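Local coordinates for protein AbyA5 (PDB 4YWF) that catalyses acetate elimination in spirotetronate biosynthesis, acting as a lyase built on the scaffold of an esterase of the alpha/beta hydrolase superfamily, at residues 88-93 against 261-266; 127-132 against 181-186; 146-151 against 217-222; 152-157 against 174-179. The protein carries 4 engineered substitutions. All blocks are in the same frame, centred on the assembly; numbering follows the deposited sequence.

Contact 1 of 4, residues 88-93 against 261-266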
loop_
_atom_site.group_PDB
_atom_site.type_symbol
_atom_site.label_atom_id
_atom_site.label_comp_id
_atom_site.label_asym_id
_atom_site.label_seq_id
_atom_site.Cartn_x
_atom_site.Cartn_y
_atom_site.Cartn_z
ATOM N N PHE A 88 10.117 -8.310 -5.497
ATOM C CA PHE A 88 9.037 -7.856 -6.371
ATOM C C PHE A 88 8.874 -8.823 -7.522
ATOM O O PHE A 88 9.888 -9.284 -8.065
ATOM C CB PHE A 88 9.394 -6.495 -6.905
ATOM C CG PHE A 88 8.433 -5.918 -7.891
ATOM C CD1 PHE A 88 8.565 -6.208 -9.254
ATOM C CD2 PHE A 88 7.479 -5.001 -7.491
ATOM C CE1 PHE A 88 7.722 -5.639 -10.191
ATOM C CE2 PHE A 88 6.623 -4.449 -8.416
ATOM C CZ PHE A 88 6.742 -4.767 -9.776
ATOM N N PRO A 89 7.620 -9.119 -7.930
ATOM C CA PRO A 89 6.345 -8.542 -7.455
ATOM C C PRO A 89 5.734 -9.238 -6.206
ATOM O O PRO A 89 4.877 -8.676 -5.512
ATOM C CB PRO A 89 5.480 -8.645 -8.702
ATOM C CG PRO A 89 5.930 -10.017 -9.335
ATOM C CD PRO A 89 7.422 -10.008 -9.103
ATOM N N PHE A 90 6.173 -10.459 -5.913
ATOM C CA PHE A 90 5.723 -11.252 -4.760
ATOM C C PHE A 90 6.568 -12.540 -4.669
ATOM O O PHE A 90 7.136 -13.003 -5.644
ATOM C CB PHE A 90 4.216 -11.624 -4.799
ATOM C CG PHE A 90 3.871 -12.671 -5.804
ATOM C CD1 PHE A 90 3.598 -12.313 -7.137
ATOM C CD2 PHE A 90 3.784 -13.991 -5.433
ATOM C CE1 PHE A 90 3.280 -13.273 -8.100
ATOM C CE2 PHE A 90 3.460 -14.945 -6.377
ATOM C CZ PHE A 90 3.231 -14.591 -7.714
ATOM N N VAL A 91 6.655 -13.097 -3.477
ATOM C CA VAL A 91 7.609 -14.154 -3.211
ATOM C C VAL A 91 7.120 -15.465 -3.803
ATOM O O VAL A 91 6.099 -15.983 -3.400
ATOM C CB VAL A 91 7.884 -14.306 -1.707
ATOM C CG1 VAL A 91 8.689 -15.579 -1.402
ATOM C CG2 VAL A 91 8.644 -13.097 -1.201
ATOM N N ASP A 92 7.845 -15.964 -4.808
ATOM C CA ASP A 92 7.460 -17.178 -5.547
ATOM C C ASP A 92 8.592 -18.172 -5.720
ATOM O O ASP A 92 8.489 -19.136 -6.502
ATOM C CB ASP A 92 6.915 -16.776 -6.946
ATOM C CG ASP A 92 7.991 -16.233 -7.896
ATOM O OD1 ASP A 92 9.137 -15.860 -7.493
ATOM O OD2 ASP A 92 7.656 -16.138 -9.079
ATOM N N SER A 93 9.685 -17.963 -4.986
ATOM C CA SER A 93 10.905 -18.723 -5.177
ATOM C C SER A 93 11.761 -18.619 -3.918
ATOM O O SER A 93 11.502 -17.732 -3.106
ATOM C CB SER A 93 11.725 -18.105 -6.291
ATOM O OG SER A 93 12.256 -16.839 -5.853
ATOM N N VAL A 261 -2.277 -9.610 -12.749
ATOM C CA VAL A 261 -3.184 -10.774 -12.650
ATOM C C VAL A 261 -2.637 -11.901 -11.753
ATOM O O VAL A 261 -3.385 -12.525 -10.960
ATOM C CB VAL A 261 -3.465 -11.399 -14.046
ATOM C CG1 VAL A 261 -4.379 -12.639 -13.942
ATOM C CG2 VAL A 261 -4.042 -10.369 -15.026
ATOM N N ASP A 262 -1.351 -12.196 -11.959
ATOM C CA ASP A 262 -0.663 -13.320 -11.274
ATOM C C ASP A 262 -0.509 -13.000 -9.819
ATOM O O ASP A 262 -0.772 -13.839 -8.954
ATOM C CB ASP A 262 0.717 -13.524 -11.858
ATOM C CG ASP A 262 0.731 -14.438 -13.083
ATOM O OD1 ASP A 262 -0.155 -15.313 -13.231
ATOM O OD2 ASP A 262 1.662 -14.283 -13.894
ATOM N N THR A 263 -0.083 -11.764 -9.543
ATOM C CA THR A 263 -0.072 -11.300 -8.135
ATOM C C THR A 263 -1.414 -11.406 -7.470
ATOM O O THR A 263 -1.545 -11.917 -6.346
ATOM C CB THR A 263 0.416 -9.846 -8.061
ATOM O OG1 THR A 263 1.694 -9.803 -8.633
ATOM C CG2 THR A 263 0.499 -9.344 -6.653
ATOM N N LEU A 264 -2.450 -10.917 -8.148
ATOM C CA LEU A 264 -3.791 -10.976 -7.535
ATOM C C LEU A 264 -4.203 -12.393 -7.232
ATOM O O LEU A 264 -4.799 -12.682 -6.195
ATOM C CB LEU A 264 -4.862 -10.367 -8.461
ATOM C CG LEU A 264 -5.355 -8.927 -8.282
ATOM C CD1 LEU A 264 -6.664 -8.759 -9.071
ATOM C CD2 LEU A 264 -5.600 -8.519 -6.823
ATOM N N ALA A 265 -3.942 -13.277 -8.186
ATOM C CA ALA A 265 -4.195 -14.680 -7.986
ATOM C C ALA A 265 -3.379 -15.212 -6.790
ATOM O O ALA A 265 -3.922 -15.928 -5.966
ATOM C CB ALA A 265 -3.894 -15.446 -9.251
ATOM N N ARG A 266 -2.107 -14.820 -6.647
ATOM C CA ARG A 266 -1.338 -15.304 -5.470
ATOM C C ARG A 266 -1.972 -14.768 -4.201
ATOM O O ARG A 266 -2.347 -15.514 -3.297
ATOM C CB ARG A 266 0.138 -14.871 -5.493
ATOM C CG ARG A 266 0.856 -15.181 -4.159
ATOM C CD ARG A 266 0.881 -16.691 -3.809
ATOM N NE ARG A 266 1.564 -17.468 -4.876
ATOM C CZ ARG A 266 2.792 -18.016 -4.822
ATOM N NH1 ARG A 266 3.563 -17.952 -3.725
ATOM N NH2 ARG A 266 3.246 -18.643 -5.907
#

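Contact 2 of 4, residues 127-132 against 181-186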
loop_
_atom_site.group_PDB
_atom_site.type_symbol
_atom_site.label_atom_id
_atom_site.label_comp_id
_atom_site.label_asym_id
_atom_site.label_seq_id
_atom_site.Cartn_x
_atom_site.Cartn_y
_atom_site.Cartn_z
ATOM N N GLY A 127 -3.691 -15.700 10.370
ATOM C CA GLY A 127 -2.223 -15.608 10.174
ATOM C C GLY A 127 -1.609 -14.365 10.860
ATOM O O GLY A 127 -2.290 -13.551 11.500
ATOM N N VAL A 128 -0.297 -14.220 10.758
ATOM C CA VAL A 128 0.370 -13.143 11.438
ATOM C C VAL A 128 0.424 -11.890 10.544
ATOM O O VAL A 128 0.622 -12.018 9.384
ATOM C CB VAL A 128 1.776 -13.562 11.869
ATOM C CG1 VAL A 128 2.640 -12.339 12.239
ATOM C CG2 VAL A 128 1.655 -14.536 13.043
ATOM N N VAL A 129 0.234 -10.697 11.108
ATOM C CA VAL A 129 0.418 -9.415 10.361
ATOM C C VAL A 129 1.451 -8.596 11.106
ATOM O O VAL A 129 1.250 -8.350 12.291
ATOM C CB VAL A 129 -0.917 -8.601 10.334
ATOM C CG1 VAL A 129 -0.756 -7.282 9.604
ATOM C CG2 VAL A 129 -2.003 -9.410 9.677
ATOM N N ARG A 130 2.543 -8.180 10.451
ATOM C CA ARG A 130 3.512 -7.240 11.041
ATOM C C ARG A 130 3.342 -5.811 10.523
ATOM O O ARG A 130 2.875 -5.591 9.395
ATOM C CB ARG A 130 4.975 -7.702 10.811
ATOM C CG ARG A 130 5.352 -8.877 11.685
ATOM C CD ARG A 130 6.567 -9.639 11.195
ATOM N NE ARG A 130 7.262 -10.275 12.320
ATOM C CZ ARG A 130 8.539 -10.088 12.655
ATOM N NH1 ARG A 130 9.337 -9.311 11.930
ATOM N NH2 ARG A 130 9.036 -10.697 13.729
ATOM N N ALA A 131 3.763 -4.842 11.341
ATOM C CA ALA A 131 3.620 -3.422 11.029
ATOM C C ALA A 131 4.770 -2.679 11.663
ATOM O O ALA A 131 5.409 -3.183 12.616
ATOM C CB ALA A 131 2.255 -2.941 11.534
ATOM N N TRP A 132 5.070 -1.503 11.147
ATOM C CA TRP A 132 6.050 -0.613 11.747
ATOM C C TRP A 132 5.307 0.627 12.180
ATOM O O TRP A 132 4.408 1.062 11.466
ATOM C CB TRP A 132 7.130 -0.213 10.749
ATOM C CG TRP A 132 8.000 -1.313 10.358
ATOM C CD1 TRP A 132 8.028 -1.963 9.141
ATOM C CD2 TRP A 132 9.004 -1.937 11.174
ATOM N NE1 TRP A 132 9.006 -2.960 9.160
ATOM C CE2 TRP A 132 9.610 -2.959 10.395
ATOM C CE3 TRP A 132 9.481 -1.703 12.471
ATOM C CZ2 TRP A 132 10.616 -3.765 10.893
ATOM C CZ3 TRP A 132 10.539 -2.492 12.943
ATOM C CH2 TRP A 132 11.086 -3.492 12.156
ATOM N N GLY A 181 4.462 -9.223 1.468
ATOM C CA GLY A 181 5.529 -9.140 2.426
ATOM C C GLY A 181 5.356 -10.178 3.517
ATOM O O GLY A 181 5.236 -11.387 3.228
ATOM N N GLU A 182 5.245 -9.703 4.770
ATOM C CA GLU A 182 5.135 -10.564 5.885
ATOM C C GLU A 182 3.674 -10.761 6.304
ATOM O O GLU A 182 3.417 -11.459 7.306
ATOM C CB GLU A 182 5.913 -10.010 7.086
ATOM C CG GLU A 182 7.367 -9.667 6.845
ATOM C CD GLU A 182 8.000 -9.236 8.146
ATOM O OE1 GLU A 182 7.847 -8.035 8.561
ATOM O OE2 GLU A 182 8.656 -10.119 8.778
ATOM N N ASN A 183 2.716 -10.135 5.603
ATOM C CA ASN A 183 1.347 -10.238 6.018
ATOM C C ASN A 183 0.849 -11.587 5.525
ATOM O O ASN A 183 0.781 -11.832 4.325
ATOM C CB ASN A 183 0.535 -9.070 5.445
ATOM C CG ASN A 183 -0.967 -9.150 5.763
ATOM O OD1 ASN A 183 -1.539 -10.232 5.978
ATOM N ND2 ASN A 183 -1.612 -8.018 5.754
ATOM N N GLU A 184 0.539 -12.478 6.471
ATOM C CA GLU A 184 0.236 -13.865 6.169
ATOM C C GLU A 184 -1.188 -14.170 5.692
ATOM O O GLU A 184 -1.477 -15.296 5.277
ATOM C CB GLU A 184 0.606 -14.757 7.410
ATOM C CG GLU A 184 2.131 -15.017 7.408
ATOM C CD GLU A 184 2.665 -15.755 8.642
ATOM O OE1 GLU A 184 1.860 -16.255 9.435
ATOM O OE2 GLU A 184 3.901 -15.780 8.837
ATOM N N LEU A 185 -2.070 -13.198 5.779
ATOM C CA LEU A 185 -3.477 -13.430 5.519
ATOM C C LEU A 185 -3.793 -13.679 4.040
ATOM O O LEU A 185 -3.048 -13.298 3.131
ATOM C CB LEU A 185 -4.295 -12.233 5.983
ATOM C CG LEU A 185 -4.217 -11.794 7.447
ATOM C CD1 LEU A 185 -4.644 -10.345 7.541
ATOM C CD2 LEU A 185 -5.057 -12.675 8.373
ATOM N N ARG A 186 -4.973 -14.257 3.813
ATOM C CA ARG A 186 -5.497 -14.354 2.462
ATOM C C ARG A 186 -6.263 -13.030 2.188
ATOM O O ARG A 186 -6.893 -12.504 3.066
ATOM C CB ARG A 186 -6.383 -15.594 2.332
ATOM C CG ARG A 186 -6.841 -15.885 0.900
ATOM C CD ARG A 186 -7.874 -17.006 0.858
ATOM N NE ARG A 186 -8.968 -16.741 1.788
ATOM C CZ ARG A 186 -9.918 -17.610 2.143
ATOM N NH1 ARG A 186 -9.945 -18.845 1.645
ATOM N NH2 ARG A 186 -10.880 -17.223 2.995
#

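Contact 3 of 4, residues 146-151 against 217-222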
loop_
_atom_site.group_PDB
_atom_site.type_symbol
_atom_site.label_atom_id
_atom_site.label_comp_id
_atom_site.label_asym_id
_atom_site.label_seq_id
_atom_site.Cartn_x
_atom_site.Cartn_y
_atom_site.Cartn_z
ATOM N N LEU A 146 -2.967 5.542 9.340
ATOM C CA LEU A 146 -2.744 4.213 8.869
ATOM C C LEU A 146 -2.244 4.229 7.396
ATOM O O LEU A 146 -2.883 4.796 6.534
ATOM C CB LEU A 146 -4.010 3.380 8.997
ATOM C CG LEU A 146 -4.561 3.025 10.369
ATOM C CD1 LEU A 146 -5.733 2.128 10.208
ATOM C CD2 LEU A 146 -3.575 2.333 11.307
HETATM N N MSE A 147 -1.134 3.568 7.103
HETATM C CA MSE A 147 -0.586 3.585 5.740
HETATM C C MSE A 147 -0.411 2.247 5.188
HETATM O O MSE A 147 0.276 1.403 5.816
HETATM C CB MSE A 147 0.740 4.295 5.744
HETATM C CG MSE A 147 1.197 4.523 4.300
HETATM SE SE MSE A 147 2.402 6.080 4.183
HETATM C CE MSE A 147 2.660 6.225 2.219
ATOM N N THR A 148 -0.937 2.055 3.978
ATOM C CA THR A 148 -0.771 0.836 3.204
ATOM C C THR A 148 -0.650 1.102 1.705
ATOM O O THR A 148 -1.179 2.052 1.183
ATOM C CB THR A 148 -1.990 -0.119 3.371
ATOM O OG1 THR A 148 -3.205 0.545 2.967
ATOM C CG2 THR A 148 -2.137 -0.576 4.800
ATOM N N GLY A 149 0.087 0.244 1.022
ATOM C CA GLY A 149 0.201 0.282 -0.411
ATOM C C GLY A 149 -0.716 -0.763 -1.076
ATOM O O GLY A 149 -1.621 -1.314 -0.457
ATOM N N GLY A 150 -0.480 -0.949 -2.371
ATOM C CA GLY A 150 -1.157 -1.900 -3.192
ATOM C C GLY A 150 -0.524 -3.270 -3.170
ATOM O O GLY A 150 0.142 -3.660 -2.200
ATOM N N ILE A 151 -0.812 -4.038 -4.205
ATOM C CA ILE A 151 -0.641 -5.487 -4.139
ATOM C C ILE A 151 0.837 -5.911 -4.330
ATOM O O ILE A 151 1.141 -7.132 -4.185
ATOM C CB ILE A 151 -1.558 -6.218 -5.148
ATOM C CG1 ILE A 151 -1.410 -5.568 -6.531
ATOM C CG2 ILE A 151 -3.028 -6.232 -4.683
ATOM C CD1 ILE A 151 -1.724 -6.448 -7.713
ATOM N N SER A 217 -3.601 2.506 -3.950
ATOM C CA SER A 217 -3.954 1.442 -4.838
ATOM C C SER A 217 -5.053 0.528 -4.270
ATOM O O SER A 217 -6.034 1.001 -3.648
ATOM C CB SER A 217 -2.616 0.730 -5.139
ATOM O OG SER A 217 -2.719 -0.293 -6.083
ATOM N N PHE A 218 -4.910 -0.792 -4.409
ATOM C CA PHE A 218 -5.956 -1.724 -3.993
ATOM C C PHE A 218 -6.403 -1.583 -2.549
ATOM O O PHE A 218 -7.544 -1.866 -2.252
ATOM C CB PHE A 218 -5.508 -3.186 -4.200
ATOM C CG PHE A 218 -5.535 -3.593 -5.630
ATOM C CD1 PHE A 218 -4.557 -3.153 -6.500
ATOM C CD2 PHE A 218 -6.601 -4.343 -6.113
ATOM C CE1 PHE A 218 -4.620 -3.467 -7.842
ATOM C CE2 PHE A 218 -6.683 -4.654 -7.439
ATOM C CZ PHE A 218 -5.678 -4.235 -8.307
ATOM N N SER A 219 -5.523 -1.118 -1.657
ATOM C CA SER A 219 -5.897 -1.004 -0.273
ATOM C C SER A 219 -6.924 0.131 -0.142
ATOM O O SER A 219 -7.636 0.191 0.817
ATOM C CB SER A 219 -4.690 -0.789 0.665
ATOM O OG SER A 219 -4.130 0.529 0.596
ATOM N N GLY A 220 -6.947 1.043 -1.088
ATOM C CA GLY A 220 -7.923 2.066 -1.083
ATOM C C GLY A 220 -9.340 1.539 -1.278
ATOM O O GLY A 220 -10.293 2.047 -0.677
ATOM N N HIS A 221 -9.469 0.496 -2.067
ATOM C CA HIS A 221 -10.747 -0.178 -2.213
ATOM C C HIS A 221 -11.156 -0.797 -0.828
ATOM O O HIS A 221 -12.321 -0.789 -0.433
ATOM C CB HIS A 221 -10.614 -1.244 -3.278
ATOM C CG HIS A 221 -11.765 -2.198 -3.308
ATOM N ND1 HIS A 221 -11.715 -3.420 -2.707
ATOM C CD2 HIS A 221 -12.968 -2.125 -3.929
ATOM C CE1 HIS A 221 -12.853 -4.055 -2.915
ATOM N NE2 HIS A 221 -13.632 -3.285 -3.659
ATOM N N LEU A 222 -10.184 -1.298 -0.069
ATOM C CA LEU A 222 -10.491 -1.895 1.206
ATOM C C LEU A 222 -10.942 -0.867 2.205
ATOM O O LEU A 222 -11.899 -1.123 3.025
ATOM C CB LEU A 222 -9.299 -2.623 1.773
ATOM C CG LEU A 222 -8.828 -3.897 1.027
ATOM C CD1 LEU A 222 -7.611 -4.447 1.786
ATOM C CD2 LEU A 222 -9.983 -4.921 0.911
HETATM O O HOH W 1 -0.811 -2.231 -6.555
#

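Contact 4 of 4, residues 152-157 against 174-179. Engineered in segment 174-179: Met177 (natural residue Leu).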
loop_
_atom_site.group_PDB
_atom_site.type_symbol
_atom_site.label_atom_id
_atom_site.label_comp_id
_atom_site.label_asym_id
_atom_site.label_seq_id
_atom_site.Cartn_x
_atom_site.Cartn_y
_atom_site.Cartn_z
ATOM N N VAL A 152 1.713 -4.985 -4.729
ATOM C CA VAL A 152 3.140 -5.290 -4.824
ATOM C C VAL A 152 4.000 -4.516 -3.804
ATOM O O VAL A 152 5.192 -4.766 -3.705
ATOM C CB VAL A 152 3.731 -5.163 -6.266
ATOM C CG1 VAL A 152 3.104 -6.201 -7.206
ATOM C CG2 VAL A 152 3.610 -3.747 -6.819
ATOM N N SER A 153 3.390 -3.617 -3.034
ATOM C CA SER A 153 4.099 -2.681 -2.111
ATOM C C SER A 153 4.238 -3.267 -0.697
ATOM O O SER A 153 3.256 -3.401 0.015
ATOM C CB SER A 153 3.354 -1.348 -2.001
ATOM O OG SER A 153 3.315 -0.650 -3.261
ATOM N N ILE A 154 5.457 -3.589 -0.296
ATOM C CA ILE A 154 5.736 -3.975 1.081
ATOM C C ILE A 154 5.946 -2.759 1.962
ATOM O O ILE A 154 6.224 -1.688 1.486
ATOM C CB ILE A 154 6.953 -4.930 1.217
ATOM C CG1 ILE A 154 8.242 -4.221 0.788
ATOM C CG2 ILE A 154 6.643 -6.246 0.539
ATOM C CD1 ILE A 154 9.500 -4.933 1.274
ATOM N N LYS A 155 5.828 -2.967 3.259
ATOM C CA LYS A 155 5.659 -1.868 4.221
ATOM C C LYS A 155 6.996 -1.135 4.450
ATOM O O LYS A 155 7.048 0.055 4.847
ATOM C CB LYS A 155 5.112 -2.447 5.552
ATOM C CG LYS A 155 5.958 -3.570 6.175
ATOM C CD LYS A 155 5.299 -4.257 7.391
ATOM C CE LYS A 155 6.244 -5.276 8.034
ATOM N NZ LYS A 155 6.827 -6.284 7.100
ATOM N N GLU A 156 8.083 -1.827 4.137
ATOM C CA GLU A 156 9.391 -1.255 4.208
ATOM C C GLU A 156 9.593 -0.187 3.138
ATOM O O GLU A 156 10.506 0.617 3.254
ATOM C CB GLU A 156 10.475 -2.356 4.108
ATOM C CG GLU A 156 10.586 -3.201 5.412
ATOM C CD GLU A 156 9.550 -4.310 5.489
ATOM O OE1 GLU A 156 8.915 -4.664 4.432
ATOM O OE2 GLU A 156 9.332 -4.814 6.599
ATOM N N GLN A 157 8.701 -0.105 2.154
ATOM C CA GLN A 157 8.796 0.953 1.151
ATOM C C GLN A 157 8.493 2.306 1.799
ATOM O O GLN A 157 9.072 3.336 1.443
ATOM C CB GLN A 157 7.748 0.695 0.042
ATOM C CG GLN A 157 8.175 1.127 -1.354
ATOM C CD GLN A 157 6.990 1.300 -2.304
ATOM O OE1 GLN A 157 6.124 0.424 -2.418
ATOM N NE2 GLN A 157 6.951 2.433 -2.993
ATOM N N VAL A 174 2.467 1.686 9.551
ATOM C CA VAL A 174 2.643 1.344 8.147
ATOM C C VAL A 174 2.607 -0.199 8.103
ATOM O O VAL A 174 3.340 -0.908 8.840
ATOM C CB VAL A 174 3.983 1.850 7.588
ATOM C CG1 VAL A 174 4.247 1.234 6.216
ATOM C CG2 VAL A 174 3.992 3.393 7.484
ATOM N N THR A 175 1.721 -0.713 7.312
ATOM C CA THR A 175 1.691 -2.150 7.091
ATOM C C THR A 175 1.552 -2.438 5.587
ATOM O O THR A 175 1.875 -1.552 4.740
ATOM C CB THR A 175 0.583 -2.760 7.974
ATOM O OG1 THR A 175 0.615 -4.203 7.921
ATOM C CG2 THR A 175 -0.755 -2.203 7.551
ATOM N N GLU A 176 1.040 -3.625 5.253
ATOM C CA GLU A 176 1.022 -4.111 3.879
ATOM C C GLU A 176 -0.202 -5.026 3.722
ATOM O O GLU A 176 -0.786 -5.467 4.712
ATOM C CB GLU A 176 2.326 -4.879 3.534
ATOM C CG GLU A 176 2.641 -5.936 4.606
ATOM C CD GLU A 176 4.131 -6.242 4.713
ATOM O OE1 GLU A 176 4.846 -5.775 3.834
ATOM O OE2 GLU A 176 4.557 -6.967 5.663
HETATM N N MSE A 177 -0.619 -5.262 2.487
HETATM C CA MSE A 177 -1.855 -6.046 2.220
HETATM C C MSE A 177 -1.759 -7.515 2.565
HETATM O O MSE A 177 -0.645 -8.005 2.748
HETATM C CB MSE A 177 -2.235 -5.892 0.725
HETATM C CG MSE A 177 -2.887 -4.526 0.541
HETATM SE SE MSE A 177 -3.542 -4.211 -1.300
HETATM C CE MSE A 177 -4.996 -5.578 -1.281
ATOM N N PRO A 178 -2.915 -8.246 2.655
ATOM C CA PRO A 178 -2.895 -9.702 2.851
ATOM C C PRO A 178 -2.121 -10.337 1.753
ATOM O O PRO A 178 -2.372 -10.047 0.574
ATOM C CB PRO A 178 -4.389 -10.089 2.764
ATOM C CG PRO A 178 -5.114 -8.882 3.238
ATOM C CD PRO A 178 -4.306 -7.717 2.772
ATOM N N GLY A 179 -1.124 -11.140 2.124
ATOM C CA GLY A 179 -0.348 -11.838 1.183
ATOM C C GLY A 179 0.904 -11.131 0.749
ATOM O O GLY A 179 1.715 -11.738 0.053
HETATM O O HOH W 2 2.603 -1.384 2.008
HETATM O O HOH W 3 0.636 -3.510 0.512
HETATM O O HOH W 4 7.345 -7.066 4.264
#

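Contact 1 of 4, residues 88-93 against 261-266
Phe90 carries its ring between its backbone N and carbonyl carbon (chi1 73°), which aims it at Thr263 and Arg266 on helix 258-268. Arg266 leaves that helix with its chain bent at chi2 and chi3, both near 60°, a bend that carries the chain from over the ring face to its edge. Its CB lies over one ring face, 3.8 Å from the Phe90 centroid, a CH-pi contact. The Arg266 guanidinium sets a face against the ring corner, with Phe90 CE2 at 3.5 Å from Arg266 CZ and the two planes 69° apart. Thr263 OG1 approaches Phe90 CD1 obliquely at 3.5 Å while bonding to Val259 O of its own helix. Arg266 NH1 comes within 3.2 Å of Val91 O, at an angle too poor for a hydrogen bond. An alanine in place of Arg266 would keep CB over the ring but would probably bare CD2 and CE2, which CG covers, and lose the guanidinium face against CE2. The loop after helix 76-87 meets helix 258-268 by CH-pi and van der Waals contact; Asp92 OD2, the nearest opposite charge, stays 6.0 Å from Arg266 NH2, its carboxylate held by Arg96 and Met20 N.

Contact 2 of 4, residues 127-132 against 181-186
Glu184 grips Val128 twice: its backbone N donates to Val128 O (3.0 Å, N-H...O 166°), and its carboxylate OE1 accepts from Val128 N at 3.2 Å. The second bond reaches OE1 from above the carboxylate plane, 52° out of it. An Asx turn shapes the loop here, since Asn183 OD1 accepts from Leu185 N at 3.0 Å, in the carbonyl plane; Asn183 ND2 is held by Glu176 O. Segment 181-186 lies against strand 127-134, next to the outermost strand 118-124 of the mixed sheet. Farther along, Glu182 OE2 meets Arg130 NH1 at 3.3 Å, a salt bridge whose hydrogen bond is weak because it is strongly bent. Each charge has another mate, Lys155 for Glu182 and Glu121 for Arg130. An alanine replacing Arg130 would probably leave Glu121 without this cation and uncover the Glu182 carboxylate where Arg130 CD now lies against it. Packing completes the contact. Gly127 CA lies 4.0 Å from Glu184 CB, and a beta carbon there would collide with that atom. Val129 holds CG1 anti to its N (chi1 179°) and CG2 opposite the carbonyl carbon, which puts Val129 CG2 on Leu185 CD1 at 3.5 Å.

Contact 3 of 4, residues 146-151 against 217-222
Ser217 sets its CB 3.6 Å from Gly150 CA, at the tight turn that joins strand 207-215 to helix 218-226. Its positive phi (53°), together with the Ser-Phe-Ser-Gly run, is consistent with the nucleophile elbow of the alpha/beta hydrolases, in which Ser217 would probably be the nucleophile. The hydroxyl stands opposite the backbone N across the CA-CB bond (chi1 -175°), and this brings OG to a water 2.8 Å away. The same water accepts from Ile151 N at 3.0 Å, so it joins the serine to the loop after strand 143-148. A beta carbon on Gly150 would run into Ser217 OG, which fits a glycine here. Phe218 comes next and offers a ring face to Ile151. The methyl CG2 of Ile151 sits 4.2 Å from the Phe218 centroid, 28° off the normal, in a CH-pi contact, while Phe246 meets the ring edge-to-face. Ser219 then turns its OG toward Thr148 OG1, a short hydrogen bond of 2.5 Å between two buried hydroxyls, and Ser219 OG also bonds to Leu216 O. Thus one hydroxyl pair ties the first turn of the helix to the end of strand 143-148, an apolar ring-methyl contact lies beside it, and the water sits between Ser217 OG and a backbone N-H, a position consistent with an oxyanion hole as in other alpha/beta hydrolases, where N-H groups of this loop and of the residue after the nucleophile usually serve.

Contact 4 of 4, residues 152-157 against 174-179
Lys155 and Thr175 bring the two backbones closest, CA to CA 4.9 Å, where residues 153-156 and 174-176 run 137° apart. Glu176 then reaches across with both carboxylate oxygens. OE1 accepts from Lys155 N at 3.0 Å and OE2 from Lys155 NZ at 2.8 Å, each donor arriving from above the carboxylate plane, so one lysine holds the group by backbone and side chain together. The lysine chain runs extended to CE and bends only at its last torsion (chi4 -52°), which swings NZ over OE2 after CG and CD have passed alongside the carboxylate. NZ also bridges Glu156 OE2 at 2.9 Å on the syn side, and Glu182 supplies a third carboxylate. This gathering of anions would probably favour a charged lysine. The OE1 atoms of Glu156 and Glu176 come within 4.3 Å of each other, and a single water donates to both, which likely eases their repulsion. Backbone atoms are joined by water as well: another water lies between Ser153 O and the N of the engineered Met177, accepting from that N at 2.9 Å. Val174 CG1 also packs on Lys155 O at 3.3 Å. The buried network lies at the ends of two parallel strands, 143-148 and 171-174, beside Arg130 and Trp132 of strand 127-134, and helices 76-87 and 94-111 pack on Ile154 and Glu156.

Contact 3 holds the probable active-site serine, and contact 4 lies next to it, centres 9 Å apart, linked by a probable backbone hydrogen bond, Thr175 N to Met147 O at 3.0 Å, and through Met177 SE, 3.7 Å from Phe218 CB. Contact 2 extends the charge network outward: Glu182 OE1 reaches Lys155 NZ of contact 4 at 2.5 Å, yet its nearest atoms stay about 7 Å from contact 3. Contact 1 touches both contacts 3 and 4 through helix 258-268 and the loop after helix 76-87. Its Thr263 CG2 lies 3.4 Å from Ile151 O of contact 3, and Phe88 CE2 lies 3.5 Å from Val152 CG2 of contact 4. The continuous loop 149-157 thus connects contacts 1, 3 and 4.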